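Local coordinates for flavoprotein (Thermotoga maritima, PDB 5V8S), which probably transfers electrons as a flavodiiron oxidoreductase, pairing a di-iron metallo-beta-lactamase-like domain with an FMN-binding flavodoxin-like domain, at residues D192-V206 / G241-Y255. The protein carries 1 engineered substitution. Numbering follows the deposited sequence.
Sequences DDSNESVVERYLPHV and GLIWKKDPQRLLNHY
Helices 196-206 and 248-255 run roughly the same way, 35° between directions and 11.1 Å apart at closest, and the loops before them meet where D193 lies beside W244. The D193 carboxylate binds three successive backbone amides. OD1 takes K246 N at 3.0 Å through its syn lone pair, and K245 N from above the carboxylate plane. OD2 takes D247 N at 2.9 Å, also syn. With CG between backbone N and carbonyl carbon (chi1 64°), D193 turns its acid into this loop, while CB covers one face of W244. L251 CB covers the opposite face. R250 reaches out fully extended and grips E196 end-on, NH1 to OE1 at 2.8 Å and NH2 to OE2 at 3.0 Å, the two planes nearly coplanar. V199 CG1 sits over the guanidinium. L242 CG lies on one face of the Y202 ring. Y202 OH accepts from L242 N at 3.2 Å, and one water joins it to W244 NE1 and L242 O. Further along, L203 CD2 covers the H254 ring and V206 CG1 meets Y255 CE1 at 3.6 Å. These two helices belong to the metallo-beta-lactamase-like domain, in which H240, just before G241, lines the di-iron pocket.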
ATOM      1  N   ASP A 192       1.450 -27.126 -20.956  1.00 23.85           N
ATOM      2  CA  ASP A 192       2.778 -27.618 -20.604  1.00 24.51           C
ATOM      3  C   ASP A 192       3.893 -26.760 -21.187  1.00 23.92           C
ATOM      4  O   ASP A 192       3.640 -25.669 -21.714  1.00 26.35           O
ATOM      5  CB  ASP A 192       2.940 -29.085 -21.019  1.00 27.37           C
ATOM      6  CG  ASP A 192       3.035 -29.277 -22.522  1.00 30.36           C
ATOM      7  OD1 ASP A 192       2.795 -28.314 -23.273  1.00 31.76           O
ATOM      8  OD2 ASP A 192       3.343 -30.409 -22.955  1.00 33.78           O
ATOM      9  N   ASP A 193       5.131 -27.241 -21.047  1.00 23.52           N
ATOM     10  CA  ASP A 193       6.338 -26.503 -21.408  1.00 24.02           C
ATOM     11  C   ASP A 193       6.833 -26.805 -22.821  1.00 25.19           C
ATOM     12  O   ASP A 193       8.042 -26.758 -23.061  1.00 27.13           O
ATOM     13  CB  ASP A 193       7.447 -26.762 -20.380  1.00 22.65           C
ATOM     14  CG  ASP A 193       7.909 -28.225 -20.337  1.00 24.47           C
ATOM     15  OD1 ASP A 193       7.097 -29.122 -20.640  1.00 24.43           O
ATOM     16  OD2 ASP A 193       9.090 -28.477 -19.983  1.00 24.92           O
ATOM     17  N   SER A 194       5.934 -27.111 -23.760  1.00 25.38           N
ATOM     18  CA  SER A 194       6.317 -27.558 -25.093  1.00 26.21           C
ATOM     19  C   SER A 194       6.544 -26.421 -26.086  1.00 27.09           C
ATOM     20  O   SER A 194       7.082 -26.670 -27.174  1.00 28.42           O
ATOM     21  CB  SER A 194       5.261 -28.532 -25.638  1.00 27.25           C
ATOM     22  OG  SER A 194       3.986 -27.927 -25.705  1.00 29.48           O
ATOM     23  N   ASN A 195       6.150 -25.199 -25.746  1.00 26.71           N
ATOM     24  CA  ASN A 195       6.291 -24.043 -26.629  1.00 26.72           C
ATOM     25  C   ASN A 195       7.295 -23.080 -26.001  1.00 27.65           C
ATOM     26  O   ASN A 195       7.061 -22.558 -24.902  1.00 27.48           O
ATOM     27  CB  ASN A 195       4.927 -23.380 -26.824  1.00 27.17           C
ATOM     28  CG  ASN A 195       4.958 -22.245 -27.802  1.00 28.46           C
ATOM     29  OD1 ASN A 195       5.700 -21.274 -27.628  1.00 30.25           O
ATOM     30  ND2 ASN A 195       4.151 -22.356 -28.856  1.00 28.38           N
ATOM     31  N   GLU A 196       8.412 -22.843 -26.693  1.00 29.06           N
ATOM     32  CA  GLU A 196       9.509 -22.073 -26.101  1.00 29.91           C
ATOM     33  C   GLU A 196       9.135 -20.617 -25.872  1.00 30.07           C
ATOM     34  O   GLU A 196       9.588 -20.012 -24.888  1.00 30.15           O
ATOM     35  CB  GLU A 196      10.752 -22.148 -26.990  1.00 32.42           C
ATOM     36  CG  GLU A 196      11.900 -21.215 -26.555  1.00 34.27           C
ATOM     37  CD  GLU A 196      12.476 -21.587 -25.199  1.00 36.70           C
ATOM     38  OE1 GLU A 196      12.200 -22.706 -24.721  1.00 37.24           O
ATOM     39  OE2 GLU A 196      13.212 -20.763 -24.611  1.00 37.13           O
ATOM     40  N   SER A 197       8.333 -20.023 -26.757  1.00 29.15           N
ATOM     41  CA  SER A 197       7.967 -18.625 -26.549  1.00 31.11           C
ATOM     42  C   SER A 197       7.049 -18.478 -25.344  1.00 29.08           C
ATOM     43  O   SER A 197       7.135 -17.474 -24.626  1.00 30.75           O
ATOM     44  CB  SER A 197       7.329 -18.033 -27.809  1.00 34.85           C
ATOM     45  OG  SER A 197       5.978 -18.448 -27.964  1.00 36.61           O
ATOM     46  N   VAL A 198       6.186 -19.469 -25.096  1.00 28.00           N
ATOM     47  CA  VAL A 198       5.370 -19.464 -23.885  1.00 26.60           C
ATOM     48  C   VAL A 198       6.255 -19.591 -22.650  1.00 25.48           C
ATOM     49  O   VAL A 198       6.073 -18.878 -21.660  1.00 25.20           O
ATOM     50  CB  VAL A 198       4.311 -20.586 -23.936  1.00 27.78           C
ATOM     51  CG1 VAL A 198       3.597 -20.750 -22.581  1.00 28.28           C
ATOM     52  CG2 VAL A 198       3.303 -20.324 -25.067  1.00 28.13           C
ATOM     53  N   VAL A 199       7.217 -20.511 -22.678  1.00 23.77           N
ATOM     54  CA  VAL A 199       8.087 -20.687 -21.516  1.00 24.55           C
ATOM     55  C   VAL A 199       8.808 -19.386 -21.183  1.00 25.96           C
ATOM     56  O   VAL A 199       8.885 -18.982 -20.015  1.00 24.74           O
ATOM     57  CB  VAL A 199       9.067 -21.850 -21.742  1.00 23.61           C
ATOM     58  CG1 VAL A 199      10.156 -21.842 -20.679  1.00 23.51           C
ATOM     59  CG2 VAL A 199       8.320 -23.172 -21.739  1.00 23.94           C
ATOM     60  N   GLU A 200       9.339 -18.701 -22.208  1.00 26.69           N
ATOM     61  CA  GLU A 200      10.094 -17.474 -21.955  1.00 27.94           C
ATOM     62  C   GLU A 200       9.214 -16.379 -21.375  1.00 27.86           C
ATOM     63  O   GLU A 200       9.655 -15.633 -20.496  1.00 29.33           O
ATOM     64  CB  GLU A 200      10.773 -16.990 -23.236  1.00 31.34           C
ATOM     65  CG  GLU A 200      11.922 -17.894 -23.644  1.00 35.73           C
ATOM     66  CD  GLU A 200      12.556 -17.510 -24.972  1.00 39.61           C
ATOM     67  OE1 GLU A 200      12.518 -16.316 -25.325  1.00 42.11           O
ATOM     68  OE2 GLU A 200      13.097 -18.407 -25.661  1.00 40.66           O
ATOM     69  N   ARG A 201       7.981 -16.233 -21.866  1.00 27.04           N
ATOM     70  CA  ARG A 201       7.062 -15.260 -21.295  1.00 26.65           C
ATOM     71  C   ARG A 201       6.635 -15.654 -19.889  1.00 24.43           C
ATOM     72  O   ARG A 201       6.291 -14.788 -19.091  1.00 26.00           O
ATOM     73  CB  ARG A 201       5.863 -15.157 -22.232  1.00 30.46           C
ATOM     74  CG  ARG A 201       4.682 -14.437 -21.761  1.00 37.55           C
ATOM     75  CD  ARG A 201       3.588 -14.446 -22.846  1.00 43.22           C
ATOM     76  NE  ARG A 201       4.058 -14.920 -24.157  1.00 48.01           N
ATOM     77  CZ  ARG A 201       3.418 -15.812 -24.909  1.00 51.20           C
ATOM     78  NH1 ARG A 201       2.253 -16.333 -24.514  1.00 52.20           N
ATOM     79  NH2 ARG A 201       3.942 -16.176 -26.071  1.00 51.96           N
ATOM     80  N   TYR A 202       6.605 -16.958 -19.590  1.00 23.41           N
ATOM     81  CA  TYR A 202       6.084 -17.459 -18.321  1.00 21.86           C
ATOM     82  C   TYR A 202       7.073 -17.275 -17.172  1.00 22.44           C
ATOM     83  O   TYR A 202       6.663 -16.976 -16.046  1.00 21.58           O
ATOM     84  CB  TYR A 202       5.715 -18.936 -18.499  1.00 21.09           C
ATOM     85  CG  TYR A 202       5.250 -19.644 -17.243  1.00 20.82           C
ATOM     86  CD1 TYR A 202       4.137 -19.208 -16.535  1.00 20.97           C
ATOM     87  CD2 TYR A 202       5.898 -20.793 -16.785  1.00 20.78           C
ATOM     88  CE1 TYR A 202       3.701 -19.862 -15.410  1.00 20.98           C
ATOM     89  CE2 TYR A 202       5.459 -21.465 -15.642  1.00 20.61           C
ATOM     90  CZ  TYR A 202       4.361 -20.978 -14.956  1.00 19.81           C
ATOM     91  OH  TYR A 202       3.912 -21.645 -13.835  1.00 19.97           O
ATOM     92  N   LEU A 203       8.365 -17.460 -17.410  1.00 21.79           N
ATOM     93  CA  LEU A 203       9.302 -17.525 -16.290  1.00 21.03           C
ATOM     94  C   LEU A 203       9.317 -16.267 -15.422  1.00 21.26           C
ATOM     95  O   LEU A 203       9.430 -16.401 -14.190  1.00 22.20           O
ATOM     96  CB  LEU A 203      10.696 -17.946 -16.774  1.00 23.36           C
ATOM     97  CG  LEU A 203      10.796 -19.449 -17.089  1.00 24.25           C
ATOM     98  CD1 LEU A 203      12.087 -19.737 -17.824  1.00 25.75           C
ATOM     99  CD2 LEU A 203      10.722 -20.270 -15.828  1.00 24.98           C
ATOM    100  N   PRO A 204       9.215 -15.053 -15.955  1.00 22.33           N
ATOM    101  CA  PRO A 204       9.142 -13.888 -15.058  1.00 20.73           C
ATOM    102  C   PRO A 204       7.946 -13.938 -14.122  1.00 19.79           C
ATOM    103  O   PRO A 204       8.026 -13.440 -12.993  1.00 20.80           O
ATOM    104  CB  PRO A 204       9.083 -12.699 -16.023  1.00 21.44           C
ATOM    105  CG  PRO A 204       9.728 -13.214 -17.279  1.00 23.51           C
ATOM    106  CD  PRO A 204       9.345 -14.660 -17.369  1.00 22.50           C
ATOM    107  N   HIS A 205       6.836 -14.542 -14.555  1.00 19.65           N
ATOM    108  CA  HIS A 205       5.698 -14.728 -13.661  1.00 18.79           C
ATOM    109  C   HIS A 205       5.947 -15.824 -12.628  1.00 18.95           C
ATOM    110  O   HIS A 205       5.315 -15.806 -11.562  1.00 18.60           O
ATOM    111  CB  HIS A 205       4.428 -15.000 -14.460  1.00 19.37           C
ATOM    112  CG  HIS A 205       4.062 -13.883 -15.389  1.00 21.45           C
ATOM    113  ND1 HIS A 205       3.309 -12.800 -14.989  1.00 23.01           N
ATOM    114  CD2 HIS A 205       4.373 -13.669 -16.691  1.00 23.79           C
ATOM    115  CE1 HIS A 205       3.177 -11.964 -16.008  1.00 24.61           C
ATOM    116  NE2 HIS A 205       3.813 -12.468 -17.051  1.00 24.91           N
ATOM    117  N   VAL A 206       6.846 -16.769 -12.924  1.00 18.19           N
ATOM    118  CA  VAL A 206       7.313 -17.705 -11.905  1.00 17.81           C
ATOM    119  C   VAL A 206       8.141 -16.966 -10.868  1.00 18.41           C
ATOM    120  O   VAL A 206       7.948 -17.143  -9.665  1.00 18.56           O
ATOM    121  CB  VAL A 206       8.111 -18.851 -12.553  1.00 18.61           C
ATOM    122  CG1 VAL A 206       8.710 -19.756 -11.474  1.00 18.64           C
ATOM    123  CG2 VAL A 206       7.211 -19.630 -13.482  1.00 19.84           C
ATOM    124  N   GLY A 241      -0.022 -22.814 -12.638  1.00 18.11           N
ATOM    125  CA  GLY A 241       0.754 -22.543 -13.844  1.00 18.58           C
ATOM    126  C   GLY A 241       1.013 -23.779 -14.697  1.00 19.64           C
ATOM    127  O   GLY A 241       0.243 -24.739 -14.712  1.00 20.83           O
ATOM    128  N   LEU A 242       2.124 -23.726 -15.426  1.00 19.75           N
ATOM    129  CA  LEU A 242       2.463 -24.745 -16.403  1.00 20.07           C
ATOM    130  C   LEU A 242       2.910 -26.043 -15.741  1.00 20.68           C
ATOM    131  O   LEU A 242       3.527 -26.055 -14.672  1.00 21.47           O
ATOM    132  CB  LEU A 242       3.610 -24.239 -17.263  1.00 21.10           C
ATOM    133  CG  LEU A 242       3.318 -23.207 -18.354  1.00 24.78           C
ATOM    134  CD1 LEU A 242       4.549 -23.112 -19.235  1.00 25.75           C
ATOM    135  CD2 LEU A 242       2.072 -23.554 -19.188  1.00 24.76           C
ATOM    136  N   ILE A 243       2.646 -27.143 -16.451  1.00 21.60           N
ATOM    137  CA  ILE A 243       3.212 -28.458 -16.172  1.00 21.20           C
ATOM    138  C   ILE A 243       4.493 -28.582 -16.978  1.00 21.36           C
ATOM    139  O   ILE A 243       4.568 -28.087 -18.109  1.00 22.39           O
ATOM    140  CB  ILE A 243       2.204 -29.545 -16.578  1.00 23.35           C
ATOM    141  CG1 ILE A 243       0.976 -29.463 -15.683  1.00 23.71           C
ATOM    142  CG2 ILE A 243       2.826 -30.939 -16.559  1.00 26.37           C
ATOM    143  CD1 ILE A 243      -0.235 -30.069 -16.312  1.00 26.31           C
ATOM    144  N   TRP A 244       5.493 -29.247 -16.412  1.00 20.34           N
ATOM    145  CA  TRP A 244       6.797 -29.393 -17.056  1.00 21.43           C
ATOM    146  C   TRP A 244       7.043 -30.865 -17.366  1.00 22.57           C
ATOM    147  O   TRP A 244       7.410 -31.643 -16.481  1.00 22.61           O
ATOM    148  CB  TRP A 244       7.890 -28.791 -16.180  1.00 21.44           C
ATOM    149  CG  TRP A 244       7.701 -27.313 -15.990  1.00 21.87           C
ATOM    150  CD1 TRP A 244       6.741 -26.689 -15.230  1.00 22.43           C
ATOM    151  CD2 TRP A 244       8.470 -26.265 -16.597  1.00 22.45           C
ATOM    152  NE1 TRP A 244       6.887 -25.324 -15.324  1.00 23.17           N
ATOM    153  CE2 TRP A 244       7.943 -25.040 -16.149  1.00 22.54           C
ATOM    154  CE3 TRP A 244       9.568 -26.248 -17.453  1.00 22.82           C
ATOM    155  CZ2 TRP A 244       8.474 -23.812 -16.545  1.00 23.59           C
ATOM    156  CZ3 TRP A 244      10.091 -25.029 -17.851  1.00 23.37           C
ATOM    157  CH2 TRP A 244       9.547 -23.828 -17.391  1.00 24.18           C
ATOM    158  N   LYS A 245       6.830 -31.230 -18.623  1.00 24.28           N
ATOM    159  CA  LYS A 245       7.075 -32.577 -19.120  1.00 25.59           C
ATOM    160  C   LYS A 245       8.314 -32.687 -19.992  1.00 26.96           C
ATOM    161  O   LYS A 245       8.926 -33.755 -20.050  1.00 29.39           O
ATOM    162  CB  LYS A 245       5.860 -33.049 -19.929  1.00 26.77           C
ATOM    163  CG  LYS A 245       4.663 -33.420 -19.068  1.00 29.65           C
ATOM    164  CD  LYS A 245       3.372 -33.559 -19.884  1.00 30.96           C
ATOM    165  CE  LYS A 245       3.428 -34.697 -20.876  1.00 33.41           C
ATOM    166  NZ  LYS A 245       2.139 -34.817 -21.640  1.00 34.90           N
ATOM    167  N   LYS A 246       8.707 -31.612 -20.663  1.00 28.07           N
ATOM    168  CA  LYS A 246       9.865 -31.673 -21.541  1.00 30.15           C
ATOM    169  C   LYS A 246      11.161 -31.432 -20.773  1.00 29.96           C
ATOM    170  O   LYS A 246      12.144 -32.151 -20.973  1.00 32.43           O
ATOM    171  CB  LYS A 246       9.664 -30.673 -22.675  1.00 32.43           C
ATOM    172  CG  LYS A 246      10.875 -30.409 -23.560  1.00 38.23           C
ATOM    173  CD  LYS A 246      10.512 -29.408 -24.657  1.00 43.07           C
ATOM    174  CE  LYS A 246      11.609 -28.382 -24.870  1.00 47.01           C
ATOM    175  NZ  LYS A 246      11.195 -27.259 -25.784  1.00 48.55           N
ATOM    176  N   ASP A 247      11.191 -30.440 -19.878  1.00 28.70           N
ATOM    177  CA  ASP A 247      12.441 -30.000 -19.259  1.00 29.64           C
ATOM    178  C   ASP A 247      12.164 -29.499 -17.844  1.00 27.70           C
ATOM    179  O   ASP A 247      12.334 -28.313 -17.541  1.00 28.15           O
ATOM    180  CB  ASP A 247      13.072 -28.901 -20.120  1.00 32.15           C
ATOM    181  CG  ASP A 247      14.499 -28.564 -19.729  1.00 34.21           C
ATOM    182  OD1 ASP A 247      15.079 -29.193 -18.833  1.00 34.60           O
ATOM    183  OD2 ASP A 247      15.048 -27.633 -20.344  1.00 35.60           O
ATOM    184  N   PRO A 248      11.725 -30.385 -16.939  1.00 26.06           N
ATOM    185  CA  PRO A 248      11.507 -29.938 -15.549  1.00 25.53           C
ATOM    186  C   PRO A 248      12.757 -29.390 -14.883  1.00 25.24           C
ATOM    187  O   PRO A 248      12.636 -28.563 -13.971  1.00 25.75           O
ATOM    188  CB  PRO A 248      10.993 -31.206 -14.838  1.00 25.65           C
ATOM    189  CG  PRO A 248      11.531 -32.319 -15.656  1.00 26.42           C
ATOM    190  CD  PRO A 248      11.477 -31.834 -17.080  1.00 25.85           C
ATOM    191  N   GLN A 249      13.959 -29.810 -15.293  1.00 26.84           N
ATOM    192  CA  GLN A 249      15.158 -29.293 -14.643  1.00 25.77           C
ATOM    193  C   GLN A 249      15.323 -27.804 -14.911  1.00 26.09           C
ATOM    194  O   GLN A 249      15.890 -27.085 -14.081  1.00 26.83           O
ATOM    195  CB  GLN A 249      16.407 -30.060 -15.092  1.00 29.26           C
ATOM    196  CG  GLN A 249      17.612 -29.839 -14.183  1.00 32.38           C
ATOM    197  CD  GLN A 249      17.330 -30.167 -12.714  1.00 35.09           C
ATOM    198  OE1 GLN A 249      16.803 -31.236 -12.384  1.00 36.36           O
ATOM    199  NE2 GLN A 249      17.693 -29.250 -11.828  1.00 35.19           N
ATOM    200  N   ARG A 250      14.810 -27.319 -16.042  1.00 25.35           N
ATOM    201  CA  ARG A 250      14.891 -25.888 -16.321  1.00 24.80           C
ATOM    202  C   ARG A 250      14.132 -25.100 -15.264  1.00 23.86           C
ATOM    203  O   ARG A 250      14.577 -24.028 -14.828  1.00 24.31           O
ATOM    204  CB  ARG A 250      14.316 -25.595 -17.707  1.00 25.14           C
ATOM    205  CG  ARG A 250      14.426 -24.149 -18.139  1.00 26.70           C
ATOM    206  CD  ARG A 250      13.897 -23.994 -19.559  1.00 28.17           C
ATOM    207  NE  ARG A 250      13.972 -22.631 -20.053  1.00 29.19           N
ATOM    208  CZ  ARG A 250      13.596 -22.262 -21.269  1.00 31.44           C
ATOM    209  NH1 ARG A 250      13.132 -23.160 -22.129  1.00 32.91           N
ATOM    210  NH2 ARG A 250      13.691 -20.989 -21.632  1.00 31.13           N
ATOM    211  N   LEU A 251      12.977 -25.613 -14.854  1.00 23.32           N
ATOM    212  CA  LEU A 251      12.194 -24.949 -13.827  1.00 22.83           C
ATOM    213  C   LEU A 251      12.888 -25.036 -12.474  1.00 22.88           C
ATOM    214  O   LEU A 251      12.937 -24.045 -11.733  1.00 22.51           O
ATOM    215  CB  LEU A 251      10.794 -25.558 -13.778  1.00 22.53           C
ATOM    216  CG  LEU A 251       9.926 -25.076 -12.617  1.00 23.39           C
ATOM    217  CD1 LEU A 251       9.470 -23.640 -12.828  1.00 22.85           C
ATOM    218  CD2 LEU A 251       8.749 -25.977 -12.421  1.00 26.35           C
ATOM    219  N   LEU A 252      13.426 -26.209 -12.128  1.00 23.43           N
ATOM    220  CA  LEU A 252      14.135 -26.326 -10.857  1.00 24.59           C
ATOM    221  C   LEU A 252      15.348 -25.396 -10.817  1.00 25.23           C
ATOM    222  O   LEU A 252      15.611 -24.752  -9.793  1.00 25.35           O
ATOM    223  CB  LEU A 252      14.502 -27.790 -10.585  1.00 26.14           C
ATOM    224  CG  LEU A 252      13.250 -28.676 -10.401  1.00 28.24           C
ATOM    225  CD1 LEU A 252      13.611 -30.169 -10.326  1.00 28.92           C
ATOM    226  CD2 LEU A 252      12.392 -28.273  -9.189  1.00 29.81           C
ATOM    227  N   ASN A 253      16.095 -25.304 -11.926  1.00 25.00           N
ATOM    228  CA  ASN A 253      17.235 -24.389 -11.961  1.00 25.26           C
ATOM    229  C   ASN A 253      16.777 -22.947 -11.790  1.00 23.82           C
ATOM    230  O   ASN A 253      17.472 -22.150 -11.160  1.00 24.28           O
ATOM    231  CB  ASN A 253      18.017 -24.523 -13.271  1.00 27.19           C
ATOM    232  CG  ASN A 253      18.725 -25.843 -13.411  1.00 30.36           C
ATOM    233  OD1 ASN A 253      18.998 -26.536 -12.433  1.00 30.73           O
ATOM    234  ND2 ASN A 253      19.037 -26.193 -14.639  1.00 32.47           N
ATOM    235  N   HIS A 254      15.623 -22.595 -12.365  1.00 22.65           N
ATOM    236  CA  HIS A 254      15.102 -21.242 -12.201  1.00 21.58           C
ATOM    237  C   HIS A 254      14.755 -20.964 -10.743  1.00 21.69           C
ATOM    238  O   HIS A 254      15.099 -19.903 -10.212  1.00 21.45           O
ATOM    239  CB  HIS A 254      13.882 -21.025 -13.098  1.00 21.88           C
ATOM    240  CG  HIS A 254      13.373 -19.621 -13.095  1.00 21.74           C
ATOM    241  ND1 HIS A 254      13.987 -18.617 -13.807  1.00 22.90           N
ATOM    242  CD2 HIS A 254      12.328 -19.047 -12.453  1.00 21.50           C
ATOM    243  CE1 HIS A 254      13.338 -17.482 -13.609  1.00 23.12           C
ATOM    244  NE2 HIS A 254      12.323 -17.717 -12.802  1.00 22.17           N
ATOM    245  N   TYR A 255      14.091 -21.916 -10.075  1.00 20.94           N
ATOM    246  CA  TYR A 255      13.778 -21.742  -8.654  1.00 20.74           C
ATOM    247  C   TYR A 255      15.056 -21.509  -7.855  1.00 20.92           C
ATOM    248  O   TYR A 255      15.121 -20.618  -7.011  1.00 20.95           O
ATOM    249  CB  TYR A 255      13.014 -22.970  -8.117  1.00 20.75           C
ATOM    250  CG  TYR A 255      11.532 -22.748  -8.030  1.00 20.50           C
ATOM    251  CD1 TYR A 255      10.760 -22.612  -9.181  1.00 20.73           C
ATOM    252  CD2 TYR A 255      10.909 -22.616  -6.799  1.00 20.53           C
ATOM    253  CE1 TYR A 255       9.404 -22.357  -9.111  1.00 20.08           C
ATOM    254  CE2 TYR A 255       9.559 -22.359  -6.716  1.00 20.96           C
ATOM    255  CZ  TYR A 255       8.807 -22.226  -7.862  1.00 20.14           C
ATOM    256  OH  TYR A 255       7.461 -21.953  -7.733  1.00 19.72           O
TER
HETATM  257  O   HOH W   1       0.897 -32.042 -21.874  1.00 62.18           O
HETATM  258  O   HOH W   2       5.065 -24.036 -13.426  1.00 19.77           O